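Local coordinates for protein catalase (Bacillus pumilus, PDB 4QON) that probably breaks down hydrogen peroxide into water and oxygen at a buried haem, and here holds catechol near that haem, at residues 95-100 with 108-113; 132-137 with 282-287; 57-62 with 242-247. One frame throughout, in Å; residues are numbered along the deposited sequence.

Interaction 1: 95-100 with 108-113; sequences FSTVIH and LRDPRG. With CAQ (catechol), chain H; CAQ (catechol), chain G.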
loop_
_atom_site.group_PDB
_atom_site.type_symbol
_atom_site.label_atom_id
_atom_site.label_comp_id
_atom_site.label_asym_id
_atom_site.label_seq_id
_atom_site.Cartn_x
_atom_site.Cartn_y
_atom_site.Cartn_z
ATOM N N PHE A 95 -25.042 8.118 -4.409
ATOM C CA PHE A 95 -25.523 8.021 -5.720
ATOM C C PHE A 95 -24.376 8.221 -6.664
ATOM O O PHE A 95 -23.391 8.924 -6.303
ATOM C CB PHE A 95 -26.579 9.142 -6.027
ATOM C CG PHE A 95 -27.830 9.104 -5.140
ATOM C CD1 PHE A 95 -28.832 8.153 -5.306
ATOM C CD2 PHE A 95 -28.046 10.126 -4.190
ATOM C CE1 PHE A 95 -29.959 8.166 -4.499
ATOM C CE2 PHE A 95 -29.161 10.107 -3.370
ATOM C CZ PHE A 95 -30.113 9.142 -3.529
ATOM N N SER A 96 -24.431 7.622 -7.852
ATOM C CA SER A 96 -23.271 7.658 -8.755
ATOM C C SER A 96 -23.605 7.413 -10.224
ATOM O O SER A 96 -24.684 6.845 -10.537
ATOM C CB SER A 96 -22.298 6.610 -8.243
ATOM O OG SER A 96 -22.888 5.315 -8.138
ATOM N N THR A 97 -22.656 7.752 -11.121
ATOM C CA THR A 97 -22.614 7.165 -12.444
ATOM C C THR A 97 -21.868 5.846 -12.400
ATOM O O THR A 97 -21.584 5.339 -11.290
ATOM C CB THR A 97 -22.066 8.176 -13.478
ATOM O OG1 THR A 97 -20.723 8.494 -13.213
ATOM C CG2 THR A 97 -22.883 9.518 -13.444
ATOM N N VAL A 98 -21.469 5.302 -13.536
ATOM C CA VAL A 98 -20.781 4.003 -13.511
ATOM C C VAL A 98 -19.378 3.942 -14.121
ATOM O O VAL A 98 -18.439 3.475 -13.463
ATOM C CB VAL A 98 -21.638 2.943 -14.179
ATOM C CG1 VAL A 98 -20.902 1.613 -14.145
ATOM C CG2 VAL A 98 -22.963 2.831 -13.462
ATOM N N ILE A 99 -19.236 4.289 -15.396
ATOM C CA ILE A 99 -18.115 3.883 -16.173
ATOM C C ILE A 99 -16.927 4.868 -16.145
ATOM O O ILE A 99 -15.791 4.438 -15.971
ATOM C CB ILE A 99 -18.500 3.628 -17.608
ATOM C CG1 ILE A 99 -19.358 2.345 -17.679
ATOM C CG2 ILE A 99 -17.285 3.525 -18.497
ATOM C CD1 ILE A 99 -18.653 1.034 -17.294
ATOM N N HIS A 100 -17.189 6.161 -16.255
ATOM C CA HIS A 100 -16.054 7.116 -16.307
ATOM C C HIS A 100 -15.494 7.471 -14.945
ATOM O O HIS A 100 -16.124 7.174 -13.892
ATOM C CB HIS A 100 -16.417 8.304 -17.137
ATOM C CG HIS A 100 -16.624 7.942 -18.568
ATOM N ND1 HIS A 100 -15.610 7.968 -19.508
ATOM C CD2 HIS A 100 -17.714 7.452 -19.198
ATOM C CE1 HIS A 100 -16.087 7.598 -20.678
ATOM N NE2 HIS A 100 -17.357 7.255 -20.510
ATOM N N LEU A 108 -23.647 12.013 -18.803
ATOM C CA LEU A 108 -23.404 10.898 -19.700
ATOM C C LEU A 108 -24.461 9.802 -19.535
ATOM O O LEU A 108 -25.040 9.654 -18.456
ATOM C CB LEU A 108 -22.044 10.265 -19.423
ATOM C CG LEU A 108 -20.824 11.205 -19.383
ATOM C CD1 LEU A 108 -19.535 10.418 -19.259
ATOM C CD2 LEU A 108 -20.812 12.053 -20.654
ATOM N N ARG A 109 -24.651 8.965 -20.553
ATOM C CA ARG A 109 -25.553 7.783 -20.454
ATOM C C ARG A 109 -24.899 6.680 -19.615
ATOM O O ARG A 109 -23.702 6.433 -19.721
ATOM C CB ARG A 109 -25.912 7.233 -21.858
ATOM C CG ARG A 109 -26.844 6.020 -21.867
ATOM C CD ARG A 109 -27.328 5.613 -23.262
ATOM N NE ARG A 109 -27.797 6.779 -24.014
ATOM C CZ ARG A 109 -28.981 7.364 -23.865
ATOM N NH1 ARG A 109 -29.896 6.868 -23.043
ATOM N NH2 ARG A 109 -29.264 8.466 -24.548
ATOM N N ASP A 110 -25.678 6.088 -18.709
ATOM C CA ASP A 110 -25.131 5.144 -17.696
ATOM C C ASP A 110 -26.315 4.769 -16.775
ATOM O O ASP A 110 -27.118 5.623 -16.421
ATOM C CB ASP A 110 -23.994 5.819 -16.874
ATOM C CG ASP A 110 -22.578 5.180 -17.086
ATOM O OD1 ASP A 110 -22.430 4.147 -17.815
ATOM O OD2 ASP A 110 -21.591 5.707 -16.477
ATOM N N PRO A 111 -26.340 3.519 -16.275
ATOM C CA PRO A 111 -27.085 3.310 -15.028
ATOM C C PRO A 111 -26.609 4.293 -13.961
ATOM O O PRO A 111 -25.497 4.827 -14.086
ATOM C CB PRO A 111 -26.736 1.852 -14.653
ATOM C CG PRO A 111 -26.239 1.278 -15.928
ATOM C CD PRO A 111 -25.493 2.354 -16.587
ATOM N N ARG A 112 -27.415 4.489 -12.921
ATOM C CA ARG A 112 -27.010 5.264 -11.777
ATOM C C ARG A 112 -27.040 4.340 -10.541
ATOM O O ARG A 112 -27.987 3.596 -10.339
ATOM C CB ARG A 112 -27.953 6.466 -11.563
ATOM C CG ARG A 112 -27.448 7.785 -12.129
ATOM C CD ARG A 112 -27.131 7.737 -13.607
ATOM N NE ARG A 112 -26.682 9.047 -14.084
ATOM C CZ ARG A 112 -26.355 9.329 -15.348
ATOM N NH1 ARG A 112 -26.378 8.377 -16.273
ATOM N NH2 ARG A 112 -25.973 10.568 -15.664
ATOM N N GLY A 113 -25.982 4.421 -9.746
ATOM C CA GLY A 113 -25.979 3.773 -8.457
ATOM C C GLY A 113 -26.789 4.443 -7.413
ATOM O O GLY A 113 -26.964 5.669 -7.435
HETATM C C1 CAQ H . -23.806 1.800 -23.233
HETATM C C2 CAQ H . -23.414 2.933 -22.546
HETATM C C3 CAQ H . -23.229 2.859 -21.170
HETATM O O3 CAQ H . -22.820 3.900 -20.433
HETATM C C4 CAQ H . -23.448 1.604 -20.445
HETATM O O4 CAQ H . -23.245 1.622 -19.086
HETATM C C5 CAQ H . -23.851 0.482 -21.172
HETATM C C6 CAQ H . -24.027 0.586 -22.559
HETATM C C1 CAQ G . -21.429 -1.770 -15.130
HETATM C C2 CAQ G . -20.945 -1.986 -13.864
HETATM C C3 CAQ G . -21.714 -1.665 -12.767
HETATM O O3 CAQ G . -21.307 -1.876 -11.484
HETATM C C4 CAQ G . -23.064 -1.089 -12.992
HETATM O O4 CAQ G . -23.785 -0.835 -11.901
HETATM C C5 CAQ G . -23.555 -0.903 -14.275
HETATM C C6 CAQ G . -22.712 -1.234 -15.328
HETATM O O HOH W 1 -19.673 7.603 -16.679
#
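Leu108 lays CD1 against the His100 ring, 3.5 Å from CD2, the two side chains crossing at about a right angle; Phe240 of a second subunit covers both. Asp110 then turns its carboxylate into the opposite backbone. Its OD2 takes the amides of Val98 and Ile99, each nitrogen 3.0 Å away and both from one face of the carboxylate plane: Ile99 N arrives almost straight (168°) on the syn side, Val98 N from above the plane. Water 1 gives OD2 a further bond and accepts from His100 N. Asp110 OD1 receives O4 of the catechol of chain H at 2.9 Å. The pairing of Val98 with Asp110 recalls the narrow part of the main channel of haem catalases, which leads to the distal pocket. Pro111 follows, its O buried without a polar partner, with Val98 CG2 lying against it at 3.3 Å. Arg112 bends at its second torsion (56°), folding back so that NH1 and NH2 both grip Leu108 O end-on while NH1 also holds Asp110 O; Thr97 CG2 rests over one guanidinium face. A leucine here would probably leave the carbonyls of Leu108 and Asp110 without these donors and the turn free to shift. Gly113 forms an antiparallel hydrogen-bonded pair with Ser96, its N 2.9 Å from Ser96 O and its O receiving Ser96 N at 3.2 Å.

Interaction 2: 132-137 with 282-287; sequences LPIFFI and TKTWSE. With CAQ (catechol), chain G.
Behind the aromatic wall of the distal haem pocket, Ile134 packs against the backbone of Thr282 and Lys283 and the methyl of Thr284. The pocket side of this wall is made by the next two residues: Phe135 CE1 lies 3.4 Å from C5 of the catechol of chain G, and Phe136 CE1 is 3.6 Å from C6 of the same ligand. Phe136 CD1 also sits over the centre of the Phe135 ring, so that the two neighbouring aromatics are packed on each other. On the far side, Ile134 puts CG2 beside its own backbone N, where it meets Thr284 CG2 at 3.6 Å and the carbonyl carbon of Lys283 equally closely. Thr284 CG2 reaches on to the Pro133 ring. Thr282 turns its methyl to the other loop, CG2 3.4 Å from Phe135 O, while its hydroxyl is bonded to Asp280. No direct hydrogen bond crosses here; water 2 lies 2.8 Å from both Pro133 O and Lys283 O. Two irregular loops, one following strand 123-130 and the other preceding strand 293-302, are thus joined by small apolar groups. Helix 175-181 covers Pro133 and Ile134, whereas helices 143-150 and 331-348 pack on Phe135 and Ile137.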
loop_
_atom_site.group_PDB
_atom_site.type_symbol
_atom_site.label_atom_id
_atom_site.label_comp_id
_atom_site.label_asym_id
_atom_site.label_seq_id
_atom_site.Cartn_x
_atom_site.Cartn_y
_atom_site.Cartn_z
ATOM N N LEU A 132 -32.008 1.570 -12.562
ATOM C CA LEU A 132 -32.679 0.541 -13.405
ATOM C C LEU A 132 -32.734 -0.834 -12.702
ATOM O O LEU A 132 -31.853 -1.186 -11.901
ATOM C CB LEU A 132 -31.965 0.378 -14.762
ATOM C CG LEU A 132 -31.539 1.658 -15.500
ATOM C CD1 LEU A 132 -30.747 1.344 -16.756
ATOM C CD2 LEU A 132 -32.734 2.508 -15.846
ATOM N N PRO A 133 -33.773 -1.631 -12.984
ATOM C CA PRO A 133 -34.116 -2.769 -12.117
ATOM C C PRO A 133 -33.559 -4.103 -12.556
ATOM O O PRO A 133 -33.824 -5.109 -11.886
ATOM C CB PRO A 133 -35.681 -2.784 -12.195
ATOM C CG PRO A 133 -35.929 -2.311 -13.565
ATOM C CD PRO A 133 -34.932 -1.214 -13.800
ATOM N N ILE A 134 -32.825 -4.131 -13.664
ATOM C CA ILE A 134 -32.201 -5.358 -14.179
ATOM C C ILE A 134 -30.747 -5.108 -14.519
ATOM O O ILE A 134 -30.258 -4.006 -14.348
ATOM C CB ILE A 134 -32.917 -5.887 -15.406
ATOM C CG1 ILE A 134 -33.039 -4.787 -16.476
ATOM C CG2 ILE A 134 -34.296 -6.413 -15.058
ATOM C CD1 ILE A 134 -33.343 -5.400 -17.799
ATOM N N PHE A 135 -30.050 -6.134 -14.978
ATOM C CA PHE A 135 -28.656 -5.983 -15.373
ATOM C C PHE A 135 -28.376 -6.598 -16.759
ATOM O O PHE A 135 -29.205 -7.312 -17.310
ATOM C CB PHE A 135 -27.716 -6.604 -14.312
ATOM C CG PHE A 135 -26.408 -5.851 -14.134
ATOM C CD1 PHE A 135 -26.415 -4.552 -13.742
ATOM C CD2 PHE A 135 -25.171 -6.467 -14.367
ATOM C CE1 PHE A 135 -25.226 -3.839 -13.603
ATOM C CE2 PHE A 135 -23.987 -5.771 -14.224
ATOM C CZ PHE A 135 -24.016 -4.458 -13.827
ATOM N N PHE A 136 -27.183 -6.314 -17.267
ATOM C CA PHE A 136 -26.705 -6.721 -18.588
ATOM C C PHE A 136 -26.335 -8.209 -18.629
ATOM O O PHE A 136 -26.378 -8.830 -19.685
ATOM C CB PHE A 136 -25.417 -6.001 -18.930
ATOM C CG PHE A 136 -25.507 -4.501 -18.883
ATOM C CD1 PHE A 136 -25.163 -3.804 -17.721
ATOM C CD2 PHE A 136 -25.797 -3.786 -20.046
ATOM C CE1 PHE A 136 -25.217 -2.428 -17.688
ATOM C CE2 PHE A 136 -25.819 -2.416 -20.035
ATOM C CZ PHE A 136 -25.538 -1.730 -18.846
ATOM N N ILE A 137 -25.909 -8.740 -17.482
ATOM C CA ILE A 137 -25.329 -10.095 -17.385
ATOM C C ILE A 137 -25.950 -10.816 -16.183
ATOM O O ILE A 137 -26.612 -10.174 -15.374
ATOM C CB ILE A 137 -23.778 -10.087 -17.310
ATOM C CG1 ILE A 137 -23.253 -9.147 -16.206
ATOM C CG2 ILE A 137 -23.175 -9.669 -18.657
ATOM C CD1 ILE A 137 -21.780 -9.337 -15.909
ATOM N N THR A 282 -31.458 -10.392 -15.192
ATOM C CA THR A 282 -31.897 -9.788 -16.461
ATOM C C THR A 282 -33.444 -9.714 -16.542
ATOM O O THR A 282 -33.972 -9.272 -17.564
ATOM C CB THR A 282 -31.295 -10.541 -17.669
ATOM O OG1 THR A 282 -31.858 -11.856 -17.784
ATOM C CG2 THR A 282 -29.832 -10.665 -17.541
ATOM N N LYS A 283 -34.138 -10.159 -15.476
ATOM C CA LYS A 283 -35.594 -10.253 -15.439
ATOM C C LYS A 283 -36.205 -9.366 -14.376
ATOM O O LYS A 283 -35.742 -9.340 -13.239
ATOM C CB LYS A 283 -36.031 -11.708 -15.170
ATOM C CG LYS A 283 -35.485 -12.767 -16.132
ATOM C CD LYS A 283 -36.091 -12.600 -17.521
ATOM C CE LYS A 283 -35.647 -13.650 -18.488
ATOM N NZ LYS A 283 -34.249 -13.477 -18.934
ATOM N N THR A 284 -37.320 -8.711 -14.707
ATOM C CA THR A 284 -38.221 -8.218 -13.695
ATOM C C THR A 284 -39.361 -9.187 -13.384
ATOM O O THR A 284 -39.608 -10.127 -14.148
ATOM C CB THR A 284 -38.834 -6.887 -14.151
ATOM O OG1 THR A 284 -39.483 -7.106 -15.398
ATOM C CG2 THR A 284 -37.759 -5.865 -14.280
ATOM N N TRP A 285 -40.059 -8.945 -12.262
ATOM C CA TRP A 285 -41.337 -9.627 -11.958
ATOM C C TRP A 285 -42.546 -8.732 -12.255
ATOM O O TRP A 285 -42.582 -7.543 -11.849
ATOM C CB TRP A 285 -41.434 -9.991 -10.469
ATOM C CG TRP A 285 -40.386 -10.867 -9.858
ATOM C CD1 TRP A 285 -39.460 -11.630 -10.483
ATOM C CD2 TRP A 285 -40.193 -11.052 -8.441
ATOM N NE1 TRP A 285 -38.715 -12.317 -9.516
ATOM C CE2 TRP A 285 -39.129 -11.931 -8.270
ATOM C CE3 TRP A 285 -40.809 -10.497 -7.288
ATOM C CZ2 TRP A 285 -38.682 -12.299 -7.008
ATOM C CZ3 TRP A 285 -40.403 -10.851 -6.076
ATOM C CH2 TRP A 285 -39.328 -11.759 -5.917
ATOM N N SER A 286 -43.591 -9.348 -12.829
ATOM C CA SER A 286 -44.818 -8.624 -13.101
ATOM C C SER A 286 -45.395 -7.939 -11.859
ATOM O O SER A 286 -45.564 -8.574 -10.830
ATOM C CB SER A 286 -45.876 -9.599 -13.645
ATOM O OG SER A 286 -47.124 -8.978 -13.594
ATOM N N GLU A 287 -45.721 -6.658 -11.960
ATOM C CA GLU A 287 -46.383 -5.949 -10.874
ATOM C C GLU A 287 -47.897 -6.261 -10.802
ATOM O O GLU A 287 -48.491 -6.115 -9.736
ATOM C CB GLU A 287 -46.072 -4.450 -10.975
ATOM C CG GLU A 287 -44.553 -4.229 -11.036
ATOM C CD GLU A 287 -44.115 -2.780 -10.940
ATOM O OE1 GLU A 287 -44.979 -1.889 -10.972
ATOM O OE2 GLU A 287 -42.886 -2.559 -10.810
HETATM C C1 CAQ G . -21.429 -1.770 -15.130
HETATM C C2 CAQ G . -20.945 -1.986 -13.864
HETATM C C3 CAQ G . -21.714 -1.665 -12.767
HETATM O O3 CAQ G . -21.307 -1.876 -11.484
HETATM C C4 CAQ G . -23.064 -1.089 -12.992
HETATM O O4 CAQ G . -23.785 -0.835 -11.901
HETATM C C5 CAQ G . -23.555 -0.903 -14.275
HETATM C C6 CAQ G . -22.712 -1.234 -15.328
HETATM O O HOH W 2 -35.552 -7.276 -11.348
#

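Interaction 3: 57-62 with 242-247; sequences HARGAG and HATRDL. With HEM (protoporphyrin IX containing Fe), chain E; CAQ (catechol), chain G.
Ala61 points its methyl at helix 242-247, where CB meets Thr244 OG1 at 3.6 Å and Leu247 CD2 at 4.2 Å. The two helix residues are one turn apart, and the methyl touches both. Leu247 extends its CG anti to the backbone N (chi1 -179°), which carries CD2 across to the strand. Polar contact is made through water 3: it donates to Gly60 O and, at 2.7 Å, to Thr244 OG1, and accepts from Arg59 NH1, lying at the edge of the guanidinium in its plane. Thr244 OG1 thus receives one bond from the water and has a second partner in Glu106. Strand 60-62 begins a long strand of the antiparallel beta-barrel that is the core of the catalase fold, and the helix runs alongside it, only 9° from parallel, with the axes 8.3 Å apart. Arg59, whose NE is bonded to Ser104 O, and Thr244 both pack against a second subunit, on its Asn157 and Thr156 respectively. At the start of 57-62, away from the helix, His57 lays its ring flat over a haem pyrrole, with C2D over the imidazole centre, 3.4 Å above its plane. Its NE2 forms a 2.8 Å hydrogen bond to O4 of the chain G catechol and a weak one to O3, while ND1 is held by Ser96 OG, a bond that together with the stacking is consistent with a fixed imidazole.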
loop_
_atom_site.group_PDB
_atom_site.type_symbol
_atom_site.label_atom_id
_atom_site.label_comp_id
_atom_site.label_asym_id
_atom_site.label_seq_id
_atom_site.Cartn_x
_atom_site.Cartn_y
_atom_site.Cartn_z
ATOM N N HIS A 57 -18.273 3.115 -10.796
ATOM C CA HIS A 57 -19.067 4.065 -9.954
ATOM C C HIS A 57 -18.190 5.087 -9.211
ATOM O O HIS A 57 -18.492 5.488 -8.073
ATOM C CB HIS A 57 -19.959 3.395 -8.927
ATOM C CG HIS A 57 -21.072 2.553 -9.501
ATOM N ND1 HIS A 57 -22.388 2.957 -9.484
ATOM C CD2 HIS A 57 -21.063 1.339 -10.087
ATOM C CE1 HIS A 57 -23.147 2.024 -10.037
ATOM N NE2 HIS A 57 -22.374 1.006 -10.373
ATOM N N ALA A 58 -17.141 5.528 -9.876
ATOM C CA ALA A 58 -16.126 6.405 -9.280
ATOM C C ALA A 58 -16.671 7.811 -9.034
ATOM O O ALA A 58 -16.303 8.458 -8.054
ATOM C CB ALA A 58 -14.889 6.441 -10.148
ATOM N N ARG A 59 -17.553 8.293 -9.929
ATOM C CA ARG A 59 -18.212 9.599 -9.804
ATOM C C ARG A 59 -19.505 9.424 -9.021
ATOM O O ARG A 59 -20.371 8.636 -9.403
ATOM C CB ARG A 59 -18.459 10.270 -11.171
ATOM C CG ARG A 59 -19.509 11.382 -11.144
ATOM C CD ARG A 59 -19.061 12.599 -10.370
ATOM N NE ARG A 59 -18.462 13.584 -11.260
ATOM C CZ ARG A 59 -18.014 14.767 -10.879
ATOM N NH1 ARG A 59 -18.043 15.140 -9.590
ATOM N NH2 ARG A 59 -17.514 15.598 -11.791
ATOM N N GLY A 60 -19.600 10.169 -7.913
ATOM C CA GLY A 60 -20.817 10.131 -7.080
ATOM C C GLY A 60 -20.867 11.156 -5.985
ATOM O O GLY A 60 -19.954 11.990 -5.838
ATOM N N ALA A 61 -22.004 11.134 -5.264
ATOM C CA ALA A 61 -22.310 12.077 -4.212
ATOM C C ALA A 61 -23.106 11.385 -3.105
ATOM O O ALA A 61 -23.974 10.552 -3.359
ATOM C CB ALA A 61 -23.080 13.263 -4.747
ATOM N N GLY A 62 -22.844 11.829 -1.908
ATOM C CA GLY A 62 -23.468 11.247 -0.723
ATOM C C GLY A 62 -24.346 12.168 0.122
ATOM O O GLY A 62 -24.158 13.379 0.177
ATOM N N HIS A 242 -23.576 18.609 -12.389
ATOM C CA HIS A 242 -24.879 19.195 -12.107
ATOM C C HIS A 242 -25.710 18.387 -11.085
ATOM O O HIS A 242 -26.517 18.950 -10.312
ATOM C CB HIS A 242 -25.650 19.387 -13.398
ATOM C CG HIS A 242 -26.395 18.163 -13.844
ATOM N ND1 HIS A 242 -25.779 17.116 -14.473
ATOM C CD2 HIS A 242 -27.697 17.821 -13.735
ATOM C CE1 HIS A 242 -26.680 16.191 -14.762
ATOM N NE2 HIS A 242 -27.847 16.588 -14.315
ATOM N N ALA A 243 -25.557 17.062 -11.083
ATOM C CA ALA A 243 -26.383 16.252 -10.209
ATOM C C ALA A 243 -25.840 16.302 -8.772
ATOM O O ALA A 243 -26.638 16.279 -7.835
ATOM C CB ALA A 243 -26.445 14.803 -10.692
ATOM N N THR A 244 -24.507 16.271 -8.607
ATOM C CA THR A 244 -23.880 16.478 -7.310
ATOM C C THR A 244 -24.346 17.845 -6.715
ATOM O O THR A 244 -24.703 17.977 -5.530
ATOM C CB THR A 244 -22.320 16.417 -7.429
ATOM O OG1 THR A 244 -21.889 15.054 -7.590
ATOM C CG2 THR A 244 -21.652 16.963 -6.186
ATOM N N ARG A 245 -24.318 18.854 -7.556
ATOM C CA ARG A 245 -24.691 20.198 -7.157
ATOM C C ARG A 245 -26.160 20.243 -6.692
ATOM O O ARG A 245 -26.466 20.747 -5.606
ATOM C CB ARG A 245 -24.409 21.174 -8.294
ATOM C CG ARG A 245 -24.605 22.633 -7.907
ATOM C CD ARG A 245 -24.673 23.517 -9.137
ATOM N NE ARG A 245 -23.478 23.432 -9.995
ATOM C CZ ARG A 245 -22.356 24.122 -9.830
ATOM N NH1 ARG A 245 -22.185 24.945 -8.803
ATOM N NH2 ARG A 245 -21.399 24.025 -10.715
ATOM N N ASP A 246 -27.024 19.629 -7.473
ATOM C CA ASP A 246 -28.446 19.610 -7.205
ATOM C C ASP A 246 -28.761 18.917 -5.885
ATOM O O ASP A 246 -29.533 19.434 -5.126
ATOM C CB ASP A 246 -29.163 18.920 -8.332
ATOM C CG ASP A 246 -30.628 18.657 -8.027
ATOM O OD1 ASP A 246 -31.466 19.541 -8.315
ATOM O OD2 ASP A 246 -30.908 17.563 -7.511
ATOM N N LEU A 247 -28.156 17.741 -5.617
ATOM C CA LEU A 247 -28.370 17.048 -4.347
ATOM C C LEU A 247 -27.965 17.884 -3.136
ATOM O O LEU A 247 -28.729 18.010 -2.194
ATOM C CB LEU A 247 -27.601 15.721 -4.324
ATOM C CG LEU A 247 -27.763 14.889 -3.055
ATOM C CD1 LEU A 247 -29.206 14.532 -2.801
ATOM C CD2 LEU A 247 -26.927 13.630 -3.170
HETATM C CHA HEM E . -19.593 -0.424 -6.831
HETATM C CHB HEM E . -18.467 -4.841 -8.342
HETATM C CHC HEM E . -23.006 -5.420 -10.077
HETATM C CHD HEM E . -24.257 -1.228 -7.966
HETATM C C1A HEM E . -18.904 -1.572 -7.105
HETATM C C2A HEM E . -17.502 -1.773 -6.811
HETATM C C3A HEM E . -17.198 -3.021 -7.244
HETATM C C4A HEM E . -18.395 -3.589 -7.786
HETATM C CMA HEM E . -15.854 -3.719 -7.113
HETATM C CAA HEM E . -16.569 -0.785 -6.123
HETATM C CBA HEM E . -16.898 -0.782 -4.609
HETATM C CGA HEM E . -15.935 0.038 -3.749
HETATM O O1A HEM E . -16.272 0.419 -2.570
HETATM O O2A HEM E . -14.799 0.304 -4.193
HETATM C C1B HEM E . -19.631 -5.325 -8.947
HETATM C C2B HEM E . -19.679 -6.625 -9.569
HETATM C C3B HEM E . -20.912 -6.788 -10.063
HETATM C C4B HEM E . -21.678 -5.577 -9.708
HETATM C CMB HEM E . -18.593 -7.657 -9.705
HETATM C CAB HEM E . -21.432 -7.976 -10.778
HETATM C CBB HEM E . -20.651 -9.042 -10.900
HETATM C C1C HEM E . -23.756 -4.354 -9.619
HETATM C C2C HEM E . -25.149 -4.302 -9.578
HETATM C C3C HEM E . -25.485 -3.102 -8.988
HETATM C C4C HEM E . -24.323 -2.424 -8.620
HETATM C CMC HEM E . -26.143 -5.320 -10.076
HETATM C CAC HEM E . -26.822 -2.697 -8.614
HETATM C CBC HEM E . -27.633 -3.715 -8.366
HETATM C C1D HEM E . -23.061 -0.675 -7.534
HETATM C C2D HEM E . -23.028 0.619 -6.873
HETATM C C3D HEM E . -21.729 0.856 -6.577
HETATM C C4D HEM E . -20.966 -0.318 -7.024
HETATM C CMD HEM E . -24.233 1.506 -6.641
HETATM C CAD HEM E . -21.180 2.074 -5.886
HETATM C CBD HEM E . -21.330 1.945 -4.359
HETATM C CGD HEM E . -20.805 3.237 -3.756
HETATM O O1D HEM E . -21.527 4.261 -3.802
HETATM O O2D HEM E . -19.659 3.279 -3.257
HETATM N NA HEM E . -19.447 -2.696 -7.701
HETATM N NB HEM E . -20.861 -4.760 -9.045
HETATM N NC HEM E . -23.289 -3.246 -8.974
HETATM N ND HEM E . -21.823 -1.212 -7.554
HETATM FE FE HEM E . -21.385 -2.873 -8.289
HETATM C C1 CAQ G . -21.429 -1.770 -15.130
HETATM C C2 CAQ G . -20.945 -1.986 -13.864
HETATM C C3 CAQ G . -21.714 -1.665 -12.767
HETATM O O3 CAQ G . -21.307 -1.876 -11.484
HETATM C C4 CAQ G . -23.064 -1.089 -12.992
HETATM O O4 CAQ G . -23.785 -0.835 -11.901
HETATM C C5 CAQ G . -23.555 -0.903 -14.275
HETATM C C6 CAQ G . -22.712 -1.234 -15.328
HETATM O O HOH W 3 -19.382 14.243 -7.162
#

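The catechol of chain G is common to all three contacts. Val98 and Pro111 of interaction 1, Phe135 and Phe136 of interaction 2 and His57 of interaction 3 surround it, and its O3 lies 3.3 Å from the haem iron. Interactions 1 and 3, with centres about 10 Å apart, join through neighbouring strands 60-69 and 88-96: Val98 O lies 2.7 Å from His57 N, a probable hydrogen bond, and Ser96 CB packs on Arg59 O at 3.0 Å. Interaction 2, about 17 Å from interaction 1 between centres, meets it where Pro111 CG packs 4.2 Å from Phe136 CE1. Interactions 2 and 3 do not touch, their centres about 25 Å apart.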